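Side-chain contacts in nigritoxine (Vibrio nigripulchritudo, PDB 5M41), which is a bacterial toxin active against crustaceans and insects, with a new fold: residues His650-Thr653 with Asp659-Leu662; Ser586-Phe589 with Ile594-Asn597; Thr663-Gln668 with Gly741-Ala746; Asp558-Ile563 with Met698-Lys703; Tyr580-His585 with Ser603-Thr608. All blocks are in the same frame, centred on the assembly; numbering follows the deposited sequence.

Contact 1: residues His650-Thr653 with Asp659-Leu662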
# COMPACT_ATOMS: atom_id res chain seq x y z
N HIS A 650 3.42 -8.59 -40.62
CA HIS A 650 4.21 -7.48 -41.16
C HIS A 650 3.38 -6.31 -41.60
O HIS A 650 2.30 -6.48 -42.18
CB HIS A 650 5.08 -7.97 -42.33
CG HIS A 650 5.88 -9.21 -42.02
ND1 HIS A 650 6.94 -9.21 -41.18
CD2 HIS A 650 5.73 -10.54 -42.46
CE1 HIS A 650 7.44 -10.46 -41.08
NE2 HIS A 650 6.71 -11.27 -41.87
N PHE A 651 3.87 -5.11 -41.30
CA PHE A 651 3.27 -3.86 -41.75
C PHE A 651 4.33 -3.08 -42.51
O PHE A 651 5.51 -3.15 -42.18
CB PHE A 651 2.88 -2.99 -40.56
CG PHE A 651 1.80 -3.55 -39.68
CD1 PHE A 651 0.50 -3.06 -39.76
CD2 PHE A 651 2.10 -4.47 -38.68
CE1 PHE A 651 -0.50 -3.53 -38.91
CE2 PHE A 651 1.11 -4.94 -37.82
CZ PHE A 651 -0.19 -4.47 -37.94
N ARG A 652 3.92 -2.31 -43.51
CA ARG A 652 4.88 -1.48 -44.28
C ARG A 652 4.16 -0.25 -44.81
O ARG A 652 2.93 -0.23 -44.85
CB ARG A 652 5.55 -2.28 -45.42
CG ARG A 652 4.77 -3.50 -45.87
CD ARG A 652 5.32 -4.26 -47.06
NE ARG A 652 6.70 -4.70 -46.91
CZ ARG A 652 7.09 -5.86 -46.41
NH1 ARG A 652 6.22 -6.74 -45.95
NH2 ARG A 652 8.38 -6.14 -46.34
N THR A 653 4.92 0.78 -45.19
CA THR A 653 4.30 1.99 -45.74
C THR A 653 3.97 1.74 -47.20
O THR A 653 4.56 0.85 -47.85
CB THR A 653 5.22 3.22 -45.66
OG1 THR A 653 6.35 3.02 -46.53
CG2 THR A 653 5.72 3.44 -44.24
N ASP A 659 6.84 -4.88 -54.08
CA ASP A 659 5.73 -5.66 -54.68
C ASP A 659 4.82 -6.37 -53.67
O ASP A 659 4.06 -7.27 -54.04
CB ASP A 659 6.25 -6.64 -55.75
CG ASP A 659 7.52 -7.35 -55.33
OD1 ASP A 659 7.65 -7.70 -54.12
OD2 ASP A 659 8.38 -7.57 -56.22
N HIS A 660 4.86 -5.94 -52.40
CA HIS A 660 3.93 -6.48 -51.40
C HIS A 660 2.61 -5.76 -51.50
O HIS A 660 2.56 -4.53 -51.44
CB HIS A 660 4.51 -6.33 -49.98
CG HIS A 660 5.81 -7.05 -49.77
ND1 HIS A 660 5.88 -8.34 -49.40
CD2 HIS A 660 7.13 -6.60 -49.87
CE1 HIS A 660 7.17 -8.72 -49.29
NE2 HIS A 660 7.94 -7.65 -49.57
N SER A 661 1.52 -6.52 -51.68
CA SER A 661 0.18 -5.93 -51.67
C SER A 661 -0.21 -5.59 -50.22
O SER A 661 0.05 -6.37 -49.31
CB SER A 661 -0.85 -6.89 -52.29
OG SER A 661 -0.47 -7.25 -53.61
N LEU A 662 -0.83 -4.43 -50.04
CA LEU A 662 -1.17 -3.93 -48.70
C LEU A 662 -2.67 -3.93 -48.48
O LEU A 662 -3.45 -3.79 -49.43
CB LEU A 662 -0.60 -2.53 -48.49
CG LEU A 662 0.92 -2.37 -48.63
CD1 LEU A 662 1.37 -0.99 -48.17
CD2 LEU A 662 1.67 -3.46 -47.85

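Contact 2: residues Ser586-Phe589 with Ile594-Asn597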
# COMPACT_ATOMS: atom_id res chain seq x y z
N SER A 586 12.78 -3.98 -39.77
CA SER A 586 13.89 -4.59 -40.48
C SER A 586 13.87 -4.21 -41.95
O SER A 586 12.87 -3.69 -42.46
CB SER A 586 13.84 -6.12 -40.32
OG SER A 586 12.73 -6.65 -41.01
N HIS A 587 14.98 -4.49 -42.62
CA HIS A 587 15.21 -4.06 -43.98
C HIS A 587 16.43 -4.76 -44.49
O HIS A 587 17.21 -5.31 -43.71
CB HIS A 587 15.43 -2.55 -44.02
CG HIS A 587 16.61 -2.10 -43.20
ND1 HIS A 587 16.48 -1.46 -42.03
CD2 HIS A 587 17.99 -2.25 -43.41
CE1 HIS A 587 17.69 -1.20 -41.51
NE2 HIS A 587 18.62 -1.69 -42.36
N THR A 588 16.63 -4.71 -45.80
CA THR A 588 17.88 -5.17 -46.39
C THR A 588 18.68 -3.93 -46.77
O THR A 588 18.17 -3.03 -47.43
CB THR A 588 17.65 -6.04 -47.64
OG1 THR A 588 17.30 -5.21 -48.74
CG2 THR A 588 16.56 -7.06 -47.43
N PHE A 589 19.93 -3.88 -46.31
CA PHE A 589 20.88 -2.85 -46.72
C PHE A 589 21.14 -2.95 -48.21
O PHE A 589 21.31 -4.05 -48.74
CB PHE A 589 22.22 -3.03 -45.99
CG PHE A 589 22.12 -2.88 -44.50
CD1 PHE A 589 22.19 -1.62 -43.90
CD2 PHE A 589 21.98 -4.00 -43.68
CE1 PHE A 589 22.11 -1.48 -42.52
CE2 PHE A 589 21.89 -3.87 -42.30
CZ PHE A 589 21.96 -2.60 -41.72
N ILE A 594 18.38 1.59 -48.16
CA ILE A 594 17.82 0.31 -47.73
C ILE A 594 16.65 -0.09 -48.61
O ILE A 594 16.14 0.72 -49.38
CB ILE A 594 17.34 0.37 -46.26
CG1 ILE A 594 16.11 1.29 -46.13
CG2 ILE A 594 18.49 0.76 -45.34
CD1 ILE A 594 15.58 1.44 -44.71
N SER A 595 16.21 -1.34 -48.49
CA SER A 595 14.98 -1.77 -49.15
C SER A 595 14.16 -2.72 -48.27
O SER A 595 14.65 -3.25 -47.28
CB SER A 595 15.29 -2.40 -50.52
OG SER A 595 15.87 -3.68 -50.38
N ASN A 596 12.91 -2.94 -48.66
CA ASN A 596 12.00 -3.84 -47.95
C ASN A 596 11.81 -3.44 -46.47
O ASN A 596 11.56 -4.30 -45.63
CB ASN A 596 12.47 -5.30 -48.08
CG ASN A 596 11.39 -6.30 -47.72
OD1 ASN A 596 10.27 -6.25 -48.25
ND2 ASN A 596 11.73 -7.23 -46.83
N ASN A 597 11.92 -2.15 -46.18
CA ASN A 597 11.71 -1.65 -44.83
C ASN A 597 10.30 -2.01 -44.36
O ASN A 597 9.33 -1.74 -45.06
CB ASN A 597 11.90 -0.14 -44.80
CG ASN A 597 11.91 0.42 -43.39
OD1 ASN A 597 12.02 -0.31 -42.39
ND2 ASN A 597 11.81 1.75 -43.30
O HOH W 1 14.13 -1.04 -40.81

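Contact 3: residues Thr663-Gln668 with Gly741-Ala746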
# COMPACT_ATOMS: atom_id res chain seq x y z
N THR A 663 -3.09 -4.10 -47.23
CA THR A 663 -4.48 -3.88 -46.88
C THR A 663 -4.62 -2.42 -46.46
O THR A 663 -3.64 -1.68 -46.47
CB THR A 663 -4.92 -4.75 -45.69
OG1 THR A 663 -4.22 -4.31 -44.53
CG2 THR A 663 -4.66 -6.25 -45.96
N THR A 664 -5.83 -2.01 -46.11
CA THR A 664 -6.08 -0.66 -45.61
C THR A 664 -6.09 -0.66 -44.06
O THR A 664 -6.33 0.37 -43.44
CB THR A 664 -7.44 -0.17 -46.12
OG1 THR A 664 -8.44 -1.10 -45.70
CG2 THR A 664 -7.44 -0.09 -47.68
N TYR A 665 -5.83 -1.81 -43.46
CA TYR A 665 -5.71 -1.93 -42.00
C TYR A 665 -4.36 -1.41 -41.54
O TYR A 665 -3.32 -1.78 -42.10
CB TYR A 665 -5.85 -3.39 -41.57
CG TYR A 665 -5.87 -3.61 -40.08
CD1 TYR A 665 -7.06 -3.42 -39.35
CD2 TYR A 665 -4.74 -4.08 -39.39
CE1 TYR A 665 -7.11 -3.63 -37.99
CE2 TYR A 665 -4.78 -4.30 -38.01
CZ TYR A 665 -5.98 -4.07 -37.32
OH TYR A 665 -6.09 -4.28 -35.97
N THR A 666 -4.37 -0.54 -40.54
CA THR A 666 -3.14 0.14 -40.14
C THR A 666 -2.67 -0.34 -38.78
O THR A 666 -3.47 -0.87 -37.99
CB THR A 666 -3.35 1.67 -40.04
OG1 THR A 666 -4.22 1.94 -38.94
CG2 THR A 666 -3.96 2.23 -41.36
N LEU A 667 -1.38 -0.14 -38.49
CA LEU A 667 -0.83 -0.37 -37.16
C LEU A 667 -1.59 0.45 -36.12
O LEU A 667 -1.80 -0.02 -35.00
CB LEU A 667 0.67 -0.01 -37.10
CG LEU A 667 1.36 -0.25 -35.76
CD1 LEU A 667 1.41 -1.73 -35.38
CD2 LEU A 667 2.77 0.31 -35.76
N GLN A 668 -1.99 1.66 -36.48
CA GLN A 668 -2.84 2.47 -35.60
C GLN A 668 -4.16 1.77 -35.20
O GLN A 668 -4.53 1.78 -34.03
CB GLN A 668 -3.14 3.83 -36.22
CG GLN A 668 -3.56 4.85 -35.18
CD GLN A 668 -4.04 6.15 -35.78
OE1 GLN A 668 -3.56 7.22 -35.40
NE2 GLN A 668 -5.00 6.08 -36.71
N GLY A 741 -13.96 -5.39 -39.66
CA GLY A 741 -14.53 -5.41 -38.31
C GLY A 741 -13.50 -4.86 -37.31
O GLY A 741 -13.84 -4.08 -36.44
N LEU A 742 -12.24 -5.26 -37.47
CA LEU A 742 -11.17 -4.75 -36.61
C LEU A 742 -10.96 -3.25 -36.79
O LEU A 742 -10.78 -2.53 -35.80
CB LEU A 742 -9.87 -5.53 -36.83
CG LEU A 742 -9.92 -6.95 -36.27
CD1 LEU A 742 -8.65 -7.69 -36.70
CD2 LEU A 742 -10.07 -6.97 -34.76
N SER A 743 -11.00 -2.76 -38.03
CA SER A 743 -10.87 -1.31 -38.30
C SER A 743 -12.05 -0.52 -37.75
O SER A 743 -11.87 0.56 -37.16
CB SER A 743 -10.74 -1.04 -39.80
OG SER A 743 -9.41 -1.29 -40.20
N ASN A 744 -13.25 -1.05 -37.96
CA ASN A 744 -14.44 -0.42 -37.39
C ASN A 744 -14.42 -0.39 -35.86
O ASN A 744 -14.79 0.62 -35.27
CB ASN A 744 -15.73 -1.04 -37.94
CG ASN A 744 -15.80 -0.93 -39.45
OD1 ASN A 744 -15.17 -0.05 -40.05
ND2 ASN A 744 -16.54 -1.83 -40.08
N ALA A 745 -13.93 -1.46 -35.23
CA ALA A 745 -13.81 -1.48 -33.76
C ALA A 745 -12.89 -0.36 -33.28
O ALA A 745 -13.20 0.34 -32.30
CB ALA A 745 -13.30 -2.83 -33.28
N ALA A 746 -11.77 -0.17 -33.99
CA ALA A 746 -10.88 0.95 -33.71
C ALA A 746 -11.60 2.29 -33.90
O ALA A 746 -11.52 3.18 -33.04
CB ALA A 746 -9.62 0.86 -34.58
O HOH W 2 -8.08 -2.98 -34.71

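Contact 4: residues Asp558-Ile563 with Met698-Lys703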
# COMPACT_ATOMS: atom_id res chain seq x y z
N ASP A 558 14.29 3.13 -24.57
CA ASP A 558 14.17 3.83 -25.86
C ASP A 558 15.23 3.49 -26.91
O ASP A 558 15.08 3.87 -28.07
CB ASP A 558 14.17 5.35 -25.64
CG ASP A 558 13.08 5.80 -24.68
OD1 ASP A 558 11.91 5.40 -24.88
OD2 ASP A 558 13.38 6.56 -23.73
N ASP A 559 16.31 2.81 -26.52
CA ASP A 559 17.42 2.56 -27.46
C ASP A 559 17.21 1.31 -28.29
O ASP A 559 16.68 0.30 -27.80
CB ASP A 559 18.76 2.45 -26.74
CG ASP A 559 19.05 3.63 -25.80
OD1 ASP A 559 18.92 4.80 -26.22
OD2 ASP A 559 19.44 3.37 -24.64
N PHE A 560 17.69 1.36 -29.54
CA PHE A 560 17.57 0.26 -30.50
C PHE A 560 18.93 -0.34 -30.76
O PHE A 560 19.96 0.33 -30.64
CB PHE A 560 16.97 0.75 -31.82
CG PHE A 560 15.52 1.12 -31.74
CD1 PHE A 560 14.54 0.27 -32.27
CD2 PHE A 560 15.12 2.34 -31.19
CE1 PHE A 560 13.19 0.60 -32.22
CE2 PHE A 560 13.78 2.69 -31.14
CZ PHE A 560 12.81 1.81 -31.65
N ASN A 561 18.92 -1.63 -31.11
CA ASN A 561 20.11 -2.37 -31.51
C ASN A 561 19.76 -3.17 -32.74
O ASN A 561 18.59 -3.50 -32.95
CB ASN A 561 20.56 -3.33 -30.43
CG ASN A 561 21.04 -2.62 -29.19
OD1 ASN A 561 20.31 -2.54 -28.18
ND2 ASN A 561 22.23 -2.07 -29.27
N ASN A 562 20.78 -3.49 -33.53
CA ASN A 562 20.63 -4.40 -34.65
C ASN A 562 20.93 -5.79 -34.11
O ASN A 562 22.07 -6.10 -33.73
CB ASN A 562 21.59 -4.00 -35.78
CG ASN A 562 21.44 -4.86 -37.02
OD1 ASN A 562 20.56 -5.74 -37.13
ND2 ASN A 562 22.29 -4.60 -37.99
N ILE A 563 19.89 -6.61 -34.01
CA ILE A 563 20.05 -8.00 -33.57
C ILE A 563 20.11 -8.91 -34.80
O ILE A 563 20.15 -10.14 -34.68
CB ILE A 563 18.93 -8.43 -32.59
CG1 ILE A 563 17.53 -8.24 -33.24
CG2 ILE A 563 19.08 -7.70 -31.26
CD1 ILE A 563 16.38 -8.95 -32.54
N MET A 698 5.58 -0.16 -29.50
CA MET A 698 5.08 -0.19 -30.87
C MET A 698 5.23 1.15 -31.58
O MET A 698 5.70 1.20 -32.72
CB MET A 698 3.64 -0.67 -30.88
CG MET A 698 3.59 -2.12 -30.43
SD MET A 698 1.88 -2.67 -30.36
CE MET A 698 2.13 -4.37 -29.87
N ARG A 699 4.87 2.22 -30.89
CA ARG A 699 4.98 3.59 -31.41
C ARG A 699 6.44 4.01 -31.65
O ARG A 699 6.76 4.58 -32.70
CB ARG A 699 4.28 4.57 -30.45
CG ARG A 699 2.76 4.52 -30.55
CD ARG A 699 2.09 5.38 -29.49
NE ARG A 699 0.63 5.28 -29.59
CZ ARG A 699 -0.23 5.62 -28.62
NH1 ARG A 699 0.23 6.06 -27.45
NH2 ARG A 699 -1.54 5.52 -28.82
N ALA A 700 7.32 3.72 -30.70
CA ALA A 700 8.76 3.99 -30.87
C ALA A 700 9.35 3.23 -32.08
O ALA A 700 10.17 3.78 -32.82
CB ALA A 700 9.54 3.68 -29.59
N THR A 701 8.90 1.99 -32.28
CA THR A 701 9.41 1.15 -33.37
C THR A 701 8.94 1.70 -34.71
O THR A 701 9.74 1.84 -35.63
CB THR A 701 9.03 -0.33 -33.16
OG1 THR A 701 9.65 -0.80 -31.95
CG2 THR A 701 9.48 -1.20 -34.31
N ALA A 702 7.65 2.06 -34.82
CA ALA A 702 7.11 2.72 -36.02
C ALA A 702 7.90 3.99 -36.35
O ALA A 702 8.29 4.21 -37.51
CB ALA A 702 5.63 3.06 -35.84
N LYS A 703 8.14 4.80 -35.33
CA LYS A 703 8.84 6.06 -35.51
C LYS A 703 10.29 5.85 -35.95
O LYS A 703 10.78 6.49 -36.88
CB LYS A 703 8.80 6.86 -34.21
CG LYS A 703 9.53 8.19 -34.32
CD LYS A 703 9.41 9.02 -33.05
CE LYS A 703 10.15 10.33 -33.25
NZ LYS A 703 9.58 11.40 -32.38

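Contact 5: residues Tyr580-His585 with Ser603-Thr608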
# COMPACT_ATOMS: atom_id res chain seq x y z
N TYR A 580 8.83 -4.88 -22.77
CA TYR A 580 7.45 -5.18 -23.19
C TYR A 580 7.25 -5.04 -24.70
O TYR A 580 6.11 -4.93 -25.17
CB TYR A 580 6.48 -4.24 -22.46
CG TYR A 580 6.43 -4.45 -20.96
CD1 TYR A 580 5.58 -5.40 -20.39
CD2 TYR A 580 7.24 -3.71 -20.12
CE1 TYR A 580 5.54 -5.59 -19.01
CE2 TYR A 580 7.20 -3.88 -18.74
CZ TYR A 580 6.36 -4.82 -18.20
OH TYR A 580 6.36 -4.96 -16.84
N SER A 581 8.34 -4.96 -25.45
CA SER A 581 8.27 -4.84 -26.90
C SER A 581 8.02 -6.18 -27.57
O SER A 581 8.76 -7.15 -27.31
CB SER A 581 9.58 -4.29 -27.45
OG SER A 581 9.56 -4.35 -28.86
N PHE A 582 7.01 -6.22 -28.45
CA PHE A 582 6.67 -7.42 -29.25
C PHE A 582 6.77 -7.13 -30.74
O PHE A 582 6.19 -7.86 -31.58
CB PHE A 582 5.29 -7.96 -28.87
CG PHE A 582 5.22 -8.46 -27.46
CD1 PHE A 582 5.63 -9.76 -27.14
CD2 PHE A 582 4.81 -7.62 -26.42
CE1 PHE A 582 5.62 -10.21 -25.83
CE2 PHE A 582 4.81 -8.06 -25.10
CZ PHE A 582 5.21 -9.36 -24.81
N VAL A 583 7.51 -6.07 -31.06
CA VAL A 583 7.74 -5.63 -32.44
C VAL A 583 9.21 -5.31 -32.68
O VAL A 583 9.99 -5.15 -31.75
CB VAL A 583 6.90 -4.37 -32.81
CG1 VAL A 583 5.40 -4.68 -32.76
CG2 VAL A 583 7.25 -3.18 -31.91
N HIS A 584 9.57 -5.21 -33.96
CA HIS A 584 10.86 -4.68 -34.38
C HIS A 584 10.67 -4.26 -35.81
O HIS A 584 9.62 -4.57 -36.41
CB HIS A 584 11.98 -5.71 -34.23
CG HIS A 584 11.73 -7.01 -34.96
ND1 HIS A 584 11.94 -7.15 -36.29
CD2 HIS A 584 11.28 -8.24 -34.51
CE1 HIS A 584 11.64 -8.40 -36.66
NE2 HIS A 584 11.23 -9.07 -35.58
N HIS A 585 11.63 -3.52 -36.35
CA HIS A 585 11.63 -3.24 -37.78
C HIS A 585 12.85 -3.80 -38.45
O HIS A 585 13.84 -4.08 -37.80
CB HIS A 585 11.42 -1.76 -38.11
CG HIS A 585 12.48 -0.84 -37.55
ND1 HIS A 585 13.54 -0.43 -38.27
CD2 HIS A 585 12.58 -0.20 -36.31
CE1 HIS A 585 14.28 0.42 -37.53
NE2 HIS A 585 13.69 0.55 -36.32
N SER A 603 4.15 -12.51 -33.50
CA SER A 603 2.82 -13.06 -33.29
C SER A 603 2.69 -13.93 -32.06
O SER A 603 1.89 -13.62 -31.17
CB SER A 603 2.39 -13.86 -34.52
OG SER A 603 2.36 -13.01 -35.65
N ASN A 604 3.48 -14.99 -31.99
CA ASN A 604 3.34 -15.97 -30.93
C ASN A 604 3.85 -15.46 -29.59
O ASN A 604 3.30 -15.81 -28.54
CB ASN A 604 3.99 -17.32 -31.31
CG ASN A 604 3.19 -18.07 -32.37
OD1 ASN A 604 1.96 -18.09 -32.35
ND2 ASN A 604 3.89 -18.69 -33.31
N ALA A 605 4.87 -14.60 -29.63
CA ALA A 605 5.41 -14.04 -28.38
C ALA A 605 4.29 -13.18 -27.79
O ALA A 605 3.99 -13.30 -26.60
CB ALA A 605 6.67 -13.22 -28.61
N PHE A 606 3.70 -12.34 -28.64
CA PHE A 606 2.62 -11.44 -28.25
C PHE A 606 1.42 -12.27 -27.78
O PHE A 606 0.89 -12.03 -26.70
CB PHE A 606 2.22 -10.51 -29.42
CG PHE A 606 1.14 -9.49 -29.06
CD1 PHE A 606 1.44 -8.35 -28.29
CD2 PHE A 606 -0.17 -9.67 -29.50
CE1 PHE A 606 0.45 -7.42 -27.96
CE2 PHE A 606 -1.16 -8.74 -29.18
CZ PHE A 606 -0.85 -7.61 -28.42
N LEU A 607 1.04 -13.26 -28.59
CA LEU A 607 -0.10 -14.14 -28.26
C LEU A 607 0.08 -14.77 -26.88
O LEU A 607 -0.83 -14.73 -26.04
CB LEU A 607 -0.33 -15.23 -29.33
CG LEU A 607 -1.41 -16.29 -29.05
CD1 LEU A 607 -2.78 -15.65 -28.79
CD2 LEU A 607 -1.48 -17.35 -30.16
N THR A 608 1.26 -15.35 -26.64
CA THR A 608 1.55 -16.06 -25.40
C THR A 608 1.49 -15.09 -24.24
O THR A 608 0.84 -15.36 -23.23
CB THR A 608 2.91 -16.79 -25.42
OG1 THR A 608 2.88 -17.79 -26.44
CG2 THR A 608 3.18 -17.48 -24.08

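Contact 1: residues His650-Thr653 with Asp659-Leu662
R652 lays its guanidinium flat on the imidazole of H660. The two planes are only 10° apart and their centres are separated by 3.7 Å. CD2 of H660 sits over the middle of the guanidinium, 3.5 Å from R652 CZ, whereas CZ itself lies toward the rim of the ring. The arginine reaches this place with chi1 near eclipsed (22°), chi2 extended, and then a bend at chi3 (56°), which turns the planar end to face the histidine. L662 comes in across the root of the same side chain: its CD2 is 3.7 Å from R652 CG, and its other methyl, CD1, packs 3.7 Å from the carbonyl oxygen of T653.

Farther out, R652 NH1 makes a salt bridge with D715 on the adjacent strand 713-715, and H660 NE2 has a weak hydrogen bond to N596 OD1. The stack therefore ties the loop after strand 649-652 back onto the antiparallel sheet that holds this strand. Because D715 pairs with NH1, the R652 charge is probably partly offset, and the contact with the imidazole is a flat stack of guanidinium on ring.

Contact 2: residues Ser586-Phe589 with Ile594-Asn597
H587 spreads its imidazole beneath the gamma methyl of I594. CG2 of I594 is 3.9 Å from the centroid of the H587 ring and 24° off its normal, a CH-pi contact over the face, displaced toward CD2. The extended CG1-CD1 branch of the isoleucine reaches the CG and ND1 side of the same ring, so both ends of its branched chain follow the heterocycle. A chi1 of 60° places the H587 ring between its own backbone N and carbonyl carbon, and NE2 comes over a face of the F589 ring, near the rim.

On its polar side H587 ND1 is 2.7 Å from a water that also donates to N597 OD1, at 2.7 Å. N597 is fixed at its other end, since ND2 gives hydrogen bonds to E656 and to the backbone oxygen of M705.

The backbones form the end of a beta hairpin. T588 and S595 are an antiparallel hydrogen-bonded pair, with T588 N to S595 O at 2.9 Å and S595 N to T588 O at 2.8 Å; F589 and I594 follow as a non-hydrogen-bonded pair. T588 OG1 and S595 OG lie 2.7 Å apart on the face of the sheet away from I594, and S595 OG is bonded to E590. Past S595 the chain turns a corner at N596, which has a positive phi. The hairpin is the middle of a six-stranded antiparallel sheet: strand 571-576, whose I574 touches H587, flanks 583-589, and strand 649-652 flanks 594-601.

Contact 3: residues Thr663-Gln668 with Gly741-Ala746
A single water is the polar link between Y665 and L742: it lies 2.7 Å from the phenol oxygen Y665 OH and donates to the backbone oxygen L742 O at 2.9 Å. That carbonyl already accepts the helical bond from A746 N, so the water is a second partner for an oxygen engaged inside helix 739-751.

The tyrosine meets the helix with one flank of its ring. CE1 of Y665 packs 3.5 Å from L742 CB. Next to it, Y665 CD1 comes 3.3 Å from S743 OG, a hydroxyl that sits at the ring edge near its plane. S743 N lies at that edge too. With CG anti to the backbone N, a chi1 of -175° carries the ring toward the helix, with CD1 and CE1 against S743 and L742. The S743 hydroxyl has its main partner elsewhere, in D669 of helix 667-676.

Before Y665 the chain makes an ST turn, T663 OG1 accepting from Y665 N at 3.2 Å, and T666 then serves as the N-cap of helix 667-676. Strand 665-666 and the start of that helix are thus joined to helix 739-751 by a ring, and M722 of helix 719-731 touches the same ring. The contact mixes one apolar patch with two polar groups, and it deals with both: water takes up the phenol, and D669 takes up the serine hydroxyl lying against the aromatic edge.

Contact 4: residues Asp558-Ile563 with Met698-Lys703
The hydroxyl of T701 is bonded to S697 O, one turn earlier in helix 688-704, and lies at the edge of the F560 ring, 3.8 Å from F560 CE1. This is helix-on-sheet packing: F560 sits on strand 560-562, an outermost strand of a six-stranded antiparallel sheet, and holds its ring against one side of the helix.

The ring points its far end at the helix. F560 CZ is 3.5 Å from the carbonyl oxygen A700 O, an oblique approach, and 4.3 Å from A700 CB. T701 N lies in the plane of the ring, at its edge. The F560 side chain leaves the strand toward the helix, and its chi1 of -70° sets CG anti to the carbonyl carbon, while I574 and V576 of the adjoining strand 571-576 touch the same ring. The threonine uses both branches: OG1 faces the phenylalanine and its own helix backbone, and CG2, on the other branch, stands anti to the backbone N and packs toward strand 583-589.

The helix keeps its regular bonding through the contact, with A702 N to M698 O at 3.0 Å and K703 N to R699 O at 3.0 Å. Both bonds span A700 and T701, the two residues that meet the ring. Beside the F560 edge, the T701 hydroxyl also has the CG2 methyl of V583 in touch, 3.4 Å from T701 OG1.

Contact 5: residues Tyr580-His585 with Ser603-Thr608
F606 turns the edge of its ring to the face of F582: the planes stand at 75°, the centroids are 5.7 Å apart, and the pair is an offset edge-to-face contact. CD1 of F606 is the atom that leads, 3.9 Å from F582 CG, and F582 CG in return lies in the plane of the F606 ring. The two side chains cross at about a right angle. F582 has its CG anti to the carbonyl carbon; on F606 the ring stands anti to the backbone N (chi1 -177°), which brings its CD1 to F582 CG.

The rest of the F582 ring slides along the helix backbone. CE1 of F582 comes 3.6 Å from A605 O, CD1 is 3.6 Å from F606 N, and A605 CB touches the ring at its edge, in plane, 3.9 Å from F582 CD1.

The topology is a beta hairpin followed by a helix: strand 583-589 pairs with 594-601, whose chain runs straight into helix 603-614, and F582, just before the first strand, has a backbone hydrogen bond with E602. The first turn of this helix is tied twice at N604 O, by T608 N at 2.8 Å and by T608 OG1 at 2.9 Å, reaching it from opposite faces of the carbonyl plane. F582 also meets the ring of Y609, and W628 and K632 of helix 625-632 touch it from outside the pair.

In the fold
Contacts 1, 2, 4 and 5 all reach one six-stranded antiparallel sheet. Contacts 1 and 2, with centres about 13 Å apart, meet through N596. Contacts 4 and 5, also about 13 Å apart, meet where T701 packs on H584 and H585; in the chain, contact 5 is nested within the loop closed by contact 4. Contact 3 lies beside the sheet's outer strand 713-715, to which T663 and Y665 bond at L714; its L667 touches A702 of contact 4 and the backbone at L667 touches F651 of contact 1. Contacts 2 and 3 lie farthest apart, about 25 Å between centres. The magnesium ion, bound at V189, E192 and D195, belongs to an earlier part of the chain.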